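Local coordinates for protein potential RNA-dependent RNA polymerase (Human picobirnavirus, PDB 5I62) that copies RNA as an RNA-directed RNA polymerase, joining ribonucleotides from their triphosphates in both transcription and replication of the double-stranded RNA viral genome, at residues Lys53-Ile58 with Lys455-Lys460; Glu67-Leu72 with Tyr417-Ala422; Gln355-Asp360 with Thr397-Trp402; Arg421-Leu426 with Glu461-Phe466. All coordinates share one frame; numbering follows the deposited sequence.

Contact 1: Lys53-Ile58 with Lys455-Lys460; sequences KKLVSI and KYHPLK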
# COMPACT_ATOMS: atom_id res chain seq x y z
N LYS A 53 -29.24 4.66 -8.83
CA LYS A 53 -30.26 5.08 -9.79
C LYS A 53 -29.70 6.01 -10.85
O LYS A 53 -30.18 6.01 -11.98
CB LYS A 53 -31.42 5.78 -9.08
CG LYS A 53 -32.24 4.90 -8.16
CD LYS A 53 -33.35 5.74 -7.54
CE LYS A 53 -34.01 5.02 -6.40
NZ LYS A 53 -35.01 5.90 -5.74
N LYS A 54 -28.70 6.82 -10.50
CA LYS A 54 -28.08 7.73 -11.44
C LYS A 54 -26.80 7.16 -12.08
O LYS A 54 -26.53 7.43 -13.25
CB LYS A 54 -27.73 9.07 -10.78
CG LYS A 54 -28.14 9.38 -9.45
CD LYS A 54 -27.86 10.84 -9.11
CE LYS A 54 -28.14 10.91 -7.65
NZ LYS A 54 -27.90 12.25 -7.28
N LEU A 55 -26.03 6.38 -11.32
CA LEU A 55 -24.84 5.73 -11.88
C LEU A 55 -25.20 4.91 -13.11
O LEU A 55 -24.51 4.97 -14.13
CB LEU A 55 -24.19 4.82 -10.83
CG LEU A 55 -22.87 4.17 -11.27
CD1 LEU A 55 -21.87 5.25 -11.63
CD2 LEU A 55 -22.32 3.25 -10.19
N VAL A 56 -26.31 4.18 -13.02
CA VAL A 56 -26.72 3.20 -14.02
C VAL A 56 -26.85 3.83 -15.40
O VAL A 56 -26.80 3.12 -16.41
CB VAL A 56 -28.02 2.54 -13.55
CG1 VAL A 56 -29.23 3.40 -13.92
CG2 VAL A 56 -28.14 1.13 -14.08
N SER A 57 -26.99 5.16 -15.47
CA SER A 57 -27.08 5.87 -16.74
C SER A 57 -25.84 5.71 -17.62
O SER A 57 -25.92 5.98 -18.83
CB SER A 57 -27.34 7.35 -16.45
OG SER A 57 -26.17 7.99 -15.97
N ILE A 58 -24.70 5.30 -17.07
CA ILE A 58 -23.50 5.12 -17.90
C ILE A 58 -23.41 3.73 -18.52
O ILE A 58 -22.48 3.48 -19.30
CB ILE A 58 -22.19 5.34 -17.12
CG1 ILE A 58 -22.04 4.26 -16.05
CG2 ILE A 58 -22.16 6.72 -16.51
CD1 ILE A 58 -20.75 4.27 -15.28
N LYS A 455 -12.21 12.16 -9.62
CA LYS A 455 -12.07 13.38 -10.42
C LYS A 455 -12.13 13.16 -11.93
O LYS A 455 -12.19 14.15 -12.67
CB LYS A 455 -10.75 14.07 -10.08
CG LYS A 455 -9.55 13.27 -10.57
CD LYS A 455 -8.28 13.63 -9.83
CE LYS A 455 -7.41 14.54 -10.67
NZ LYS A 455 -6.22 15.00 -9.91
N TYR A 456 -12.08 11.92 -12.42
CA TYR A 456 -12.24 11.67 -13.85
C TYR A 456 -13.47 10.83 -14.18
O TYR A 456 -13.63 10.42 -15.33
CB TYR A 456 -11.01 10.99 -14.43
CG TYR A 456 -9.78 11.84 -14.37
CD1 TYR A 456 -9.71 13.04 -15.07
CD2 TYR A 456 -8.67 11.44 -13.64
CE1 TYR A 456 -8.59 13.83 -15.03
CE2 TYR A 456 -7.54 12.22 -13.60
CZ TYR A 456 -7.50 13.40 -14.30
OH TYR A 456 -6.37 14.18 -14.26
N HIS A 457 -14.31 10.56 -13.19
CA HIS A 457 -15.49 9.76 -13.42
C HIS A 457 -16.44 10.54 -14.32
O HIS A 457 -16.58 11.76 -14.17
CB HIS A 457 -16.16 9.44 -12.08
CG HIS A 457 -17.16 8.33 -12.12
ND1 HIS A 457 -18.43 8.48 -12.62
CD2 HIS A 457 -17.09 7.05 -11.67
CE1 HIS A 457 -19.10 7.35 -12.50
NE2 HIS A 457 -18.30 6.46 -11.92
N PRO A 458 -17.12 9.89 -15.26
CA PRO A 458 -18.06 10.61 -16.12
C PRO A 458 -19.16 11.34 -15.35
O PRO A 458 -19.66 12.36 -15.83
CB PRO A 458 -18.64 9.50 -17.02
CG PRO A 458 -18.40 8.23 -16.27
CD PRO A 458 -17.09 8.44 -15.55
N LEU A 459 -19.52 10.86 -14.16
CA LEU A 459 -20.61 11.43 -13.37
C LEU A 459 -20.11 12.16 -12.13
O LEU A 459 -20.82 12.26 -11.13
CB LEU A 459 -21.60 10.34 -12.96
CG LEU A 459 -22.36 9.66 -14.10
CD1 LEU A 459 -23.29 8.62 -13.51
CD2 LEU A 459 -23.13 10.68 -14.92
N LYS A 460 -18.89 12.69 -12.18
CA LYS A 460 -18.30 13.25 -10.98
C LYS A 460 -19.08 14.45 -10.47
O LYS A 460 -19.16 14.68 -9.26
CB LYS A 460 -16.85 13.62 -11.23
CG LYS A 460 -16.69 14.64 -12.32
CD LYS A 460 -15.23 14.90 -12.58
CE LYS A 460 -15.05 15.83 -13.76
NZ LYS A 460 -13.79 16.60 -13.62
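His457 meets Leu55 at the edge of its imidazole. Leu55 CD1 lies near the ring plane, 3.6 Å from His457 CE1, and the two side chains cross at about a right angle. The histidine has CG anti to the backbone N (chi1 -164°), which turns ND1 toward the backbone of its own turn, where it accepts an in-plane bond from Leu459 N (3.0 Å, 164° at the hydrogen), while NE2 turns to Glu69 on helix 63-73. The ring is thus pinned through both nitrogens, an arrangement consistent with the proton sitting on NE2. Pro458 follows with its CG, 4.1 Å from Ile58 CG2. His457 to Lys460 form a type I turn, and this is how the chain enters helix 460-469, with Leu459 at the N-cap. The contact joins the end of helix 44-55, in the N-terminal portion of the polymerase, to the start of a C-terminal helix that probably belongs to the thumb. More of Leu459 is buried by the opposing segment than of any neighbour in 455-460. Its CD1 sits 3.5 Å from Lys54 O and 3.7 Å from Ile58 CG2, and also touches CA of Leu55. Lys54 O itself is held by Ser57, whose OG donates to it at 2.8 Å almost in line with the carbonyl, beside the bond from Ser57 N. Lys460 bonds back to its own segment, NZ to Lys455 O 3.1 Å, and forms a cation-pi contact with Trp525.

Contact 2: Glu67-Leu72 with Tyr417-Ala422; sequences EFEDDL and YSTMRA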
# COMPACT_ATOMS: atom_id res chain seq x y z
N GLU A 67 -19.54 -2.62 -14.94
CA GLU A 67 -19.08 -3.88 -14.35
C GLU A 67 -18.06 -3.63 -13.25
O GLU A 67 -18.09 -4.30 -12.22
CB GLU A 67 -18.44 -4.78 -15.41
CG GLU A 67 -19.39 -5.34 -16.42
CD GLU A 67 -18.70 -5.54 -17.77
OE1 GLU A 67 -19.35 -5.32 -18.82
OE2 GLU A 67 -17.49 -5.89 -17.78
N PHE A 68 -17.13 -2.70 -13.49
CA PHE A 68 -16.13 -2.32 -12.50
C PHE A 68 -16.80 -1.78 -11.24
O PHE A 68 -16.47 -2.19 -10.12
CB PHE A 68 -15.20 -1.30 -13.14
CG PHE A 68 -14.31 -0.53 -12.19
CD1 PHE A 68 -13.12 -1.06 -11.74
CD2 PHE A 68 -14.63 0.77 -11.85
CE1 PHE A 68 -12.28 -0.32 -10.92
CE2 PHE A 68 -13.80 1.52 -11.02
CZ PHE A 68 -12.61 0.96 -10.56
N GLU A 69 -17.77 -0.89 -11.41
CA GLU A 69 -18.52 -0.34 -10.29
C GLU A 69 -19.30 -1.42 -9.54
O GLU A 69 -19.29 -1.47 -8.31
CB GLU A 69 -19.46 0.75 -10.79
CG GLU A 69 -18.79 2.05 -11.21
CD GLU A 69 -18.69 3.05 -10.07
OE1 GLU A 69 -18.79 2.62 -8.90
OE2 GLU A 69 -18.52 4.27 -10.34
N ASP A 70 -20.01 -2.29 -10.29
CA ASP A 70 -20.74 -3.40 -9.69
C ASP A 70 -19.82 -4.32 -8.89
O ASP A 70 -20.18 -4.77 -7.79
CB ASP A 70 -21.44 -4.23 -10.77
CG ASP A 70 -22.75 -3.61 -11.23
OD1 ASP A 70 -23.22 -2.65 -10.59
OD2 ASP A 70 -23.32 -4.12 -12.22
N ASP A 71 -18.65 -4.63 -9.44
CA ASP A 71 -17.66 -5.43 -8.72
C ASP A 71 -17.29 -4.80 -7.38
O ASP A 71 -17.27 -5.48 -6.35
CB ASP A 71 -16.43 -5.61 -9.60
CG ASP A 71 -15.34 -6.41 -8.91
OD1 ASP A 71 -15.54 -7.62 -8.67
OD2 ASP A 71 -14.30 -5.81 -8.60
N LEU A 72 -16.95 -3.50 -7.37
CA LEU A 72 -16.50 -2.88 -6.13
C LEU A 72 -17.66 -2.62 -5.17
O LEU A 72 -17.46 -2.56 -3.95
CB LEU A 72 -15.73 -1.59 -6.43
CG LEU A 72 -14.37 -1.85 -7.09
CD1 LEU A 72 -13.64 -0.58 -7.45
CD2 LEU A 72 -13.51 -2.69 -6.15
N TYR A 417 -12.02 6.18 -10.69
CA TYR A 417 -12.24 5.54 -9.41
C TYR A 417 -13.73 5.22 -9.25
O TYR A 417 -14.59 5.94 -9.77
CB TYR A 417 -11.75 6.46 -8.30
CG TYR A 417 -11.58 5.82 -6.94
CD1 TYR A 417 -10.38 5.23 -6.57
CD2 TYR A 417 -12.60 5.87 -6.01
CE1 TYR A 417 -10.21 4.66 -5.31
CE2 TYR A 417 -12.45 5.32 -4.75
CZ TYR A 417 -11.26 4.72 -4.40
OH TYR A 417 -11.13 4.17 -3.15
N SER A 418 -14.02 4.12 -8.57
CA SER A 418 -15.41 3.72 -8.37
C SER A 418 -16.13 4.70 -7.45
O SER A 418 -15.71 4.89 -6.31
CB SER A 418 -15.46 2.32 -7.78
OG SER A 418 -16.77 2.02 -7.34
N THR A 419 -17.23 5.28 -7.93
CA THR A 419 -18.07 6.07 -7.03
C THR A 419 -18.69 5.20 -5.94
O THR A 419 -18.93 5.68 -4.82
CB THR A 419 -19.17 6.80 -7.79
OG1 THR A 419 -19.98 5.86 -8.52
CG2 THR A 419 -18.57 7.82 -8.76
N MET A 420 -18.97 3.94 -6.25
CA MET A 420 -19.54 3.06 -5.23
C MET A 420 -18.54 2.81 -4.11
O MET A 420 -18.89 2.88 -2.92
CB MET A 420 -20.01 1.73 -5.84
CG MET A 420 -21.21 1.85 -6.79
SD MET A 420 -22.70 2.54 -6.02
CE MET A 420 -22.87 1.51 -4.60
N ARG A 421 -17.29 2.53 -4.46
CA ARG A 421 -16.26 2.41 -3.44
C ARG A 421 -16.11 3.70 -2.65
O ARG A 421 -15.96 3.66 -1.42
CB ARG A 421 -14.93 2.01 -4.08
CG ARG A 421 -13.81 1.76 -3.06
CD ARG A 421 -12.66 1.07 -3.75
NE ARG A 421 -11.57 0.66 -2.87
CZ ARG A 421 -11.56 -0.46 -2.14
NH1 ARG A 421 -12.61 -1.28 -2.13
NH2 ARG A 421 -10.49 -0.75 -1.40
N ALA A 422 -16.15 4.84 -3.34
CA ALA A 422 -16.06 6.13 -2.65
C ALA A 422 -17.18 6.28 -1.63
O ALA A 422 -16.94 6.68 -0.48
CB ALA A 422 -16.09 7.28 -3.66
O HOH W 1 -15.45 -1.02 -2.55
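Glu69 receives four hydrogen bonds from Ser418, Thr419 and Met420. OE1 takes Met420 N on its syn lone pair (3.0 Å, 167° at the hydrogen), and from above the carboxylate plane it takes the hydroxyl of Ser418, OG to OE1 2.6 Å. OE2 is approached from opposite faces of that plane by the two donors of Thr419, OG1 at 2.8 Å and the backbone N at 2.9 Å. A bend at chi2 (-92°) turns the carboxylate across to these donors, and so many bonds should leave it little freedom to rotate. Ser418, the N-cap residue, uses the same OG to accept from Arg421 N at 3.0 Å. Outside this group, one water bridges Leu72 O and Arg421 NH1. The apolar packing is close: Leu72 CD1 presses on Ser418 CB at 3.4 Å, tighter than usual for two carbons, and the Phe68 ring brings its edge, through CE2, to within 3.6 Å of Ser418 N. Trp51 NE1, on helix 44-55, also bonds Thr419 OG1. The whole is a serine N-cap, with a buried carboxylate from another helix binding N-H groups of the first turn, its negative charge probably stabilised by the positive end of the helix 419-427 dipole.

Contact 3: Gln355-Asp360 with Thr397-Trp402; sequences QCLGDD and TYLRRW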
# COMPACT_ATOMS: atom_id res chain seq x y z
N GLN A 355 3.17 -1.82 -16.28
CA GLN A 355 3.41 -1.18 -14.99
C GLN A 355 3.20 -2.17 -13.86
O GLN A 355 2.42 -3.12 -13.98
CB GLN A 355 2.46 0.01 -14.76
CG GLN A 355 2.58 1.14 -15.73
CD GLN A 355 1.66 2.28 -15.35
OE1 GLN A 355 0.71 2.60 -16.07
NE2 GLN A 355 1.94 2.90 -14.21
N CYS A 356 3.88 -1.92 -12.74
CA CYS A 356 3.59 -2.67 -11.52
C CYS A 356 3.91 -1.82 -10.30
O CYS A 356 4.74 -0.91 -10.34
CB CYS A 356 4.37 -3.99 -11.45
SG CYS A 356 6.14 -3.86 -11.71
N LEU A 357 3.24 -2.16 -9.20
CA LEU A 357 3.45 -1.47 -7.93
C LEU A 357 3.08 -2.46 -6.84
O LEU A 357 1.92 -2.87 -6.78
CB LEU A 357 2.61 -0.20 -7.83
CG LEU A 357 2.70 0.45 -6.44
CD1 LEU A 357 4.02 1.18 -6.29
CD2 LEU A 357 1.52 1.38 -6.20
N GLY A 358 4.06 -2.86 -6.04
CA GLY A 358 3.78 -3.86 -5.03
C GLY A 358 3.19 -5.11 -5.66
O GLY A 358 3.78 -5.66 -6.61
N ASP A 359 2.01 -5.52 -5.21
CA ASP A 359 1.36 -6.71 -5.72
C ASP A 359 0.42 -6.42 -6.89
O ASP A 359 -0.30 -7.33 -7.32
CB ASP A 359 0.60 -7.44 -4.60
CG ASP A 359 -0.66 -6.70 -4.13
OD1 ASP A 359 -0.83 -5.50 -4.45
OD2 ASP A 359 -1.47 -7.32 -3.42
N ASP A 360 0.43 -5.20 -7.43
CA ASP A 360 -0.49 -4.80 -8.48
C ASP A 360 0.26 -4.65 -9.80
O ASP A 360 1.32 -4.04 -9.83
CB ASP A 360 -1.18 -3.48 -8.15
CG ASP A 360 -2.64 -3.50 -8.47
OD1 ASP A 360 -3.01 -3.52 -9.67
OD2 ASP A 360 -3.43 -3.51 -7.50
N THR A 397 -7.90 -2.50 -15.36
CA THR A 397 -8.00 -1.95 -14.02
C THR A 397 -6.62 -2.04 -13.39
O THR A 397 -5.93 -3.05 -13.55
CB THR A 397 -9.03 -2.70 -13.16
OG1 THR A 397 -8.69 -4.09 -13.12
CG2 THR A 397 -10.43 -2.55 -13.76
N TYR A 398 -6.22 -0.97 -12.71
CA TYR A 398 -4.91 -0.89 -12.10
C TYR A 398 -5.04 0.08 -10.95
O TYR A 398 -5.58 1.18 -11.13
CB TYR A 398 -3.86 -0.40 -13.11
CG TYR A 398 -2.45 -0.28 -12.57
CD1 TYR A 398 -1.84 -1.36 -11.94
CD2 TYR A 398 -1.73 0.90 -12.70
CE1 TYR A 398 -0.55 -1.26 -11.44
CE2 TYR A 398 -0.43 1.01 -12.21
CZ TYR A 398 0.15 -0.07 -11.58
OH TYR A 398 1.44 0.02 -11.09
N LEU A 399 -4.60 -0.34 -9.76
CA LEU A 399 -4.69 0.45 -8.52
C LEU A 399 -6.13 0.87 -8.24
O LEU A 399 -6.39 1.99 -7.79
CB LEU A 399 -3.77 1.68 -8.58
CG LEU A 399 -2.30 1.38 -8.88
CD1 LEU A 399 -1.47 2.67 -8.88
CD2 LEU A 399 -1.73 0.35 -7.90
N ARG A 400 -7.07 -0.04 -8.51
CA ARG A 400 -8.50 0.18 -8.32
C ARG A 400 -9.04 1.36 -9.13
O ARG A 400 -10.04 1.98 -8.75
CB ARG A 400 -8.85 0.33 -6.84
CG ARG A 400 -8.67 -0.97 -6.05
CD ARG A 400 -9.14 -0.80 -4.61
NE ARG A 400 -8.36 -1.61 -3.66
CZ ARG A 400 -8.47 -2.93 -3.52
NH1 ARG A 400 -9.32 -3.61 -4.28
NH2 ARG A 400 -7.73 -3.56 -2.63
N ARG A 401 -8.42 1.65 -10.28
CA ARG A 401 -8.95 2.60 -11.24
C ARG A 401 -9.18 1.90 -12.58
O ARG A 401 -8.35 1.09 -13.01
CB ARG A 401 -8.02 3.78 -11.48
CG ARG A 401 -8.16 4.93 -10.52
CD ARG A 401 -7.28 4.69 -9.36
NE ARG A 401 -7.20 5.83 -8.45
CZ ARG A 401 -6.76 5.71 -7.20
NH1 ARG A 401 -6.39 4.51 -6.77
NH2 ARG A 401 -6.69 6.77 -6.40
N TRP A 402 -10.28 2.25 -13.24
CA TRP A 402 -10.64 1.73 -14.55
C TRP A 402 -10.12 2.67 -15.63
O TRP A 402 -10.19 3.89 -15.48
CB TRP A 402 -12.15 1.60 -14.63
CG TRP A 402 -12.79 1.27 -15.94
CD1 TRP A 402 -13.14 0.03 -16.38
CD2 TRP A 402 -13.25 2.19 -16.94
NE1 TRP A 402 -13.77 0.12 -17.60
CE2 TRP A 402 -13.84 1.44 -17.96
CE3 TRP A 402 -13.20 3.59 -17.06
CZ2 TRP A 402 -14.38 2.02 -19.11
CZ3 TRP A 402 -13.74 4.17 -18.20
CH2 TRP A 402 -14.34 3.38 -19.20
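Asp360 and Leu399, with CA atoms 6.7 Å apart, stand where two tight beta hairpins approach each other. Leu357 to Asp360 make a type II' turn, Gly358 taking the positive phi at its first corner; Tyr398 to Arg401 make a type I' turn, with Leu399 and Arg400 in left-handed conformation. Each turn is closed by a reciprocal pair of backbone bonds. The first hairpin carries the Gly-Asp-Asp sequence of polymerase motif C in the palm; the second probably corresponds to motif E, the hairpin at the junction of palm and thumb. Side chains make the contact, several of them against the opposite backbone. Tyr398 contributes most: with CG trans to the backbone N (chi1 180°), its ring extends toward strand 355-357, edge first to Leu357 N, and OH ends 3.2 Å from Cys356 C and 3.5 Å from Leu357 CB. Asp360 OD1 lies 3.3 Å from Tyr398 CD1, the carboxylate and ring planes inclined by 72°. Leu399 folds back over the face of its neighbour, CG sitting 3.7 Å above the centre of the Tyr398 ring. From there its CD2 reaches two partners across the contact, Leu357 CD2 at 3.8 Å and Asp360 CB at 3.9 Å.

Contact 4: Arg421-Leu426 with Glu461-Phe466; sequences RALGRL and EEFLDF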
# COMPACT_ATOMS: atom_id res chain seq x y z
N ARG A 421 -17.29 2.53 -4.46
CA ARG A 421 -16.26 2.41 -3.44
C ARG A 421 -16.11 3.70 -2.65
O ARG A 421 -15.96 3.66 -1.42
CB ARG A 421 -14.93 2.01 -4.08
CG ARG A 421 -13.81 1.76 -3.06
CD ARG A 421 -12.66 1.07 -3.75
NE ARG A 421 -11.57 0.66 -2.87
CZ ARG A 421 -11.56 -0.46 -2.14
NH1 ARG A 421 -12.61 -1.28 -2.13
NH2 ARG A 421 -10.49 -0.75 -1.40
N ALA A 422 -16.15 4.84 -3.34
CA ALA A 422 -16.06 6.13 -2.65
C ALA A 422 -17.18 6.28 -1.63
O ALA A 422 -16.94 6.68 -0.48
CB ALA A 422 -16.09 7.28 -3.66
N LEU A 423 -18.42 5.96 -2.03
CA LEU A 423 -19.56 6.11 -1.12
C LEU A 423 -19.39 5.26 0.13
O LEU A 423 -19.70 5.70 1.24
CB LEU A 423 -20.85 5.74 -1.82
CG LEU A 423 -21.42 6.77 -2.77
CD1 LEU A 423 -22.67 6.21 -3.44
CD2 LEU A 423 -21.76 8.04 -1.97
N GLY A 424 -18.94 4.01 -0.03
CA GLY A 424 -18.71 3.17 1.13
C GLY A 424 -17.71 3.78 2.09
O GLY A 424 -17.89 3.74 3.31
N ARG A 425 -16.64 4.38 1.56
CA ARG A 425 -15.63 5.00 2.41
C ARG A 425 -16.13 6.29 3.04
O ARG A 425 -15.73 6.62 4.16
CB ARG A 425 -14.36 5.26 1.61
CG ARG A 425 -13.75 3.99 1.11
CD ARG A 425 -12.31 4.14 0.76
NE ARG A 425 -11.73 2.81 0.63
CZ ARG A 425 -10.46 2.51 0.87
NH1 ARG A 425 -9.63 3.48 1.26
NH2 ARG A 425 -10.03 1.27 0.73
N LEU A 426 -16.97 7.04 2.33
CA LEU A 426 -17.57 8.23 2.94
C LEU A 426 -18.47 7.85 4.10
O LEU A 426 -18.57 8.58 5.09
CB LEU A 426 -18.34 9.01 1.88
CG LEU A 426 -17.49 9.70 0.81
CD1 LEU A 426 -18.38 10.30 -0.27
CD2 LEU A 426 -16.59 10.75 1.43
N GLU A 461 -19.67 15.25 -11.37
CA GLU A 461 -20.40 16.43 -10.93
C GLU A 461 -21.69 16.04 -10.24
O GLU A 461 -22.06 16.63 -9.21
CB GLU A 461 -20.69 17.37 -12.10
CG GLU A 461 -19.46 17.88 -12.82
CD GLU A 461 -18.63 18.85 -11.97
OE1 GLU A 461 -19.05 19.22 -10.85
OE2 GLU A 461 -17.52 19.22 -12.42
N GLU A 462 -22.42 15.08 -10.81
CA GLU A 462 -23.60 14.55 -10.14
C GLU A 462 -23.21 13.90 -8.82
O GLU A 462 -23.90 14.06 -7.81
CB GLU A 462 -24.32 13.54 -11.03
CG GLU A 462 -24.94 14.14 -12.29
CD GLU A 462 -23.95 14.30 -13.44
OE1 GLU A 462 -22.72 14.17 -13.23
OE2 GLU A 462 -24.40 14.57 -14.58
N PHE A 463 -22.09 13.17 -8.82
CA PHE A 463 -21.65 12.51 -7.61
C PHE A 463 -21.36 13.53 -6.51
O PHE A 463 -21.73 13.33 -5.35
CB PHE A 463 -20.42 11.65 -7.89
CG PHE A 463 -20.00 10.84 -6.71
CD1 PHE A 463 -20.79 9.78 -6.28
CD2 PHE A 463 -18.83 11.14 -6.02
CE1 PHE A 463 -20.41 9.01 -5.19
CE2 PHE A 463 -18.45 10.38 -4.92
CZ PHE A 463 -19.24 9.31 -4.51
N LEU A 464 -20.72 14.65 -6.88
CA LEU A 464 -20.41 15.69 -5.89
C LEU A 464 -21.69 16.31 -5.32
O LEU A 464 -21.79 16.53 -4.11
CB LEU A 464 -19.53 16.76 -6.52
CG LEU A 464 -19.05 17.84 -5.56
CD1 LEU A 464 -18.23 17.23 -4.42
CD2 LEU A 464 -18.25 18.89 -6.32
N ASP A 465 -22.66 16.62 -6.19
CA ASP A 465 -23.93 17.15 -5.70
C ASP A 465 -24.61 16.15 -4.78
O ASP A 465 -25.19 16.53 -3.75
CB ASP A 465 -24.84 17.51 -6.87
CG ASP A 465 -24.35 18.72 -7.66
OD1 ASP A 465 -23.62 19.56 -7.10
OD2 ASP A 465 -24.70 18.83 -8.86
N PHE A 466 -24.54 14.87 -5.11
CA PHE A 466 -25.07 13.84 -4.23
C PHE A 466 -24.36 13.84 -2.88
O PHE A 466 -25.00 13.70 -1.83
CB PHE A 466 -24.93 12.46 -4.88
CG PHE A 466 -25.52 11.35 -4.07
CD1 PHE A 466 -26.89 11.13 -4.05
CD2 PHE A 466 -24.71 10.52 -3.30
CE1 PHE A 466 -27.43 10.09 -3.31
CE2 PHE A 466 -25.24 9.49 -2.55
CZ PHE A 466 -26.61 9.27 -2.55
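Leu423 and Phe463 form the main apolar contact, their side chains running antiparallel alongside one another. The leucine approaches the rim of the ring: CG lies near the ring plane, 3.4 Å from Phe463 CE1, and CD2 reaches the same carbon at 3.6 Å. Phe463 has CG anti to its backbone N (chi1 -174°), which carries the ring straight out toward helix 419-427. At its far end CZ meets Ala422 CB at 3.8 Å and, more loosely, Leu426 CD1 at 4.4 Å, both obliquely. A second aromatic edge contact follows one turn later, where Leu423 CD2 lies 3.8 Å from Phe466 CE2. Leu423 is therefore wedged against two phenylalanine rims.

Among aromatic contacts, Phe463 also stands edge-to-face with Trp51, and Phe466 meets Tyr39, so residues from the N-terminal part of the chain take part in the same packing. Charged residues that take no part in the packing pair elsewhere, in salt bridges: Arg425 with Glu190, Asp465 with Arg533.

The helix segments run nearly parallel, crossing at -18°, but their axes stay 12.3 Å apart. That spacing is bridged by long side chains, without close backbone approach. These are near-parallel helices meeting through large side chains, as in the mainly helical C-terminal part of the polymerase that probably forms its thumb, with helix 44-55 lying against both partners.

In the fold
From the N terminus, helix 44-55 leads into 53-58, which meets 455-460 and closes the widest loop, about 400 residues. Inside it, contact 2 joins the next helix, 63-73, to the start of helix 419-427, and inside that again contact 3 closes a short loop between the motif C hairpin of the palm and the probable motif E hairpin. Contact 4 opens on helix 419-427, where contact 2 ends, and crosses contact 1 because 455-460 runs straight into helix 460-469. Contacts 1, 2 and 4 adjoin one another and tie the N-terminal helices to the probable thumb; contact 3 touches contact 2 through Phe68 and Arg400, linking palm to that assembly.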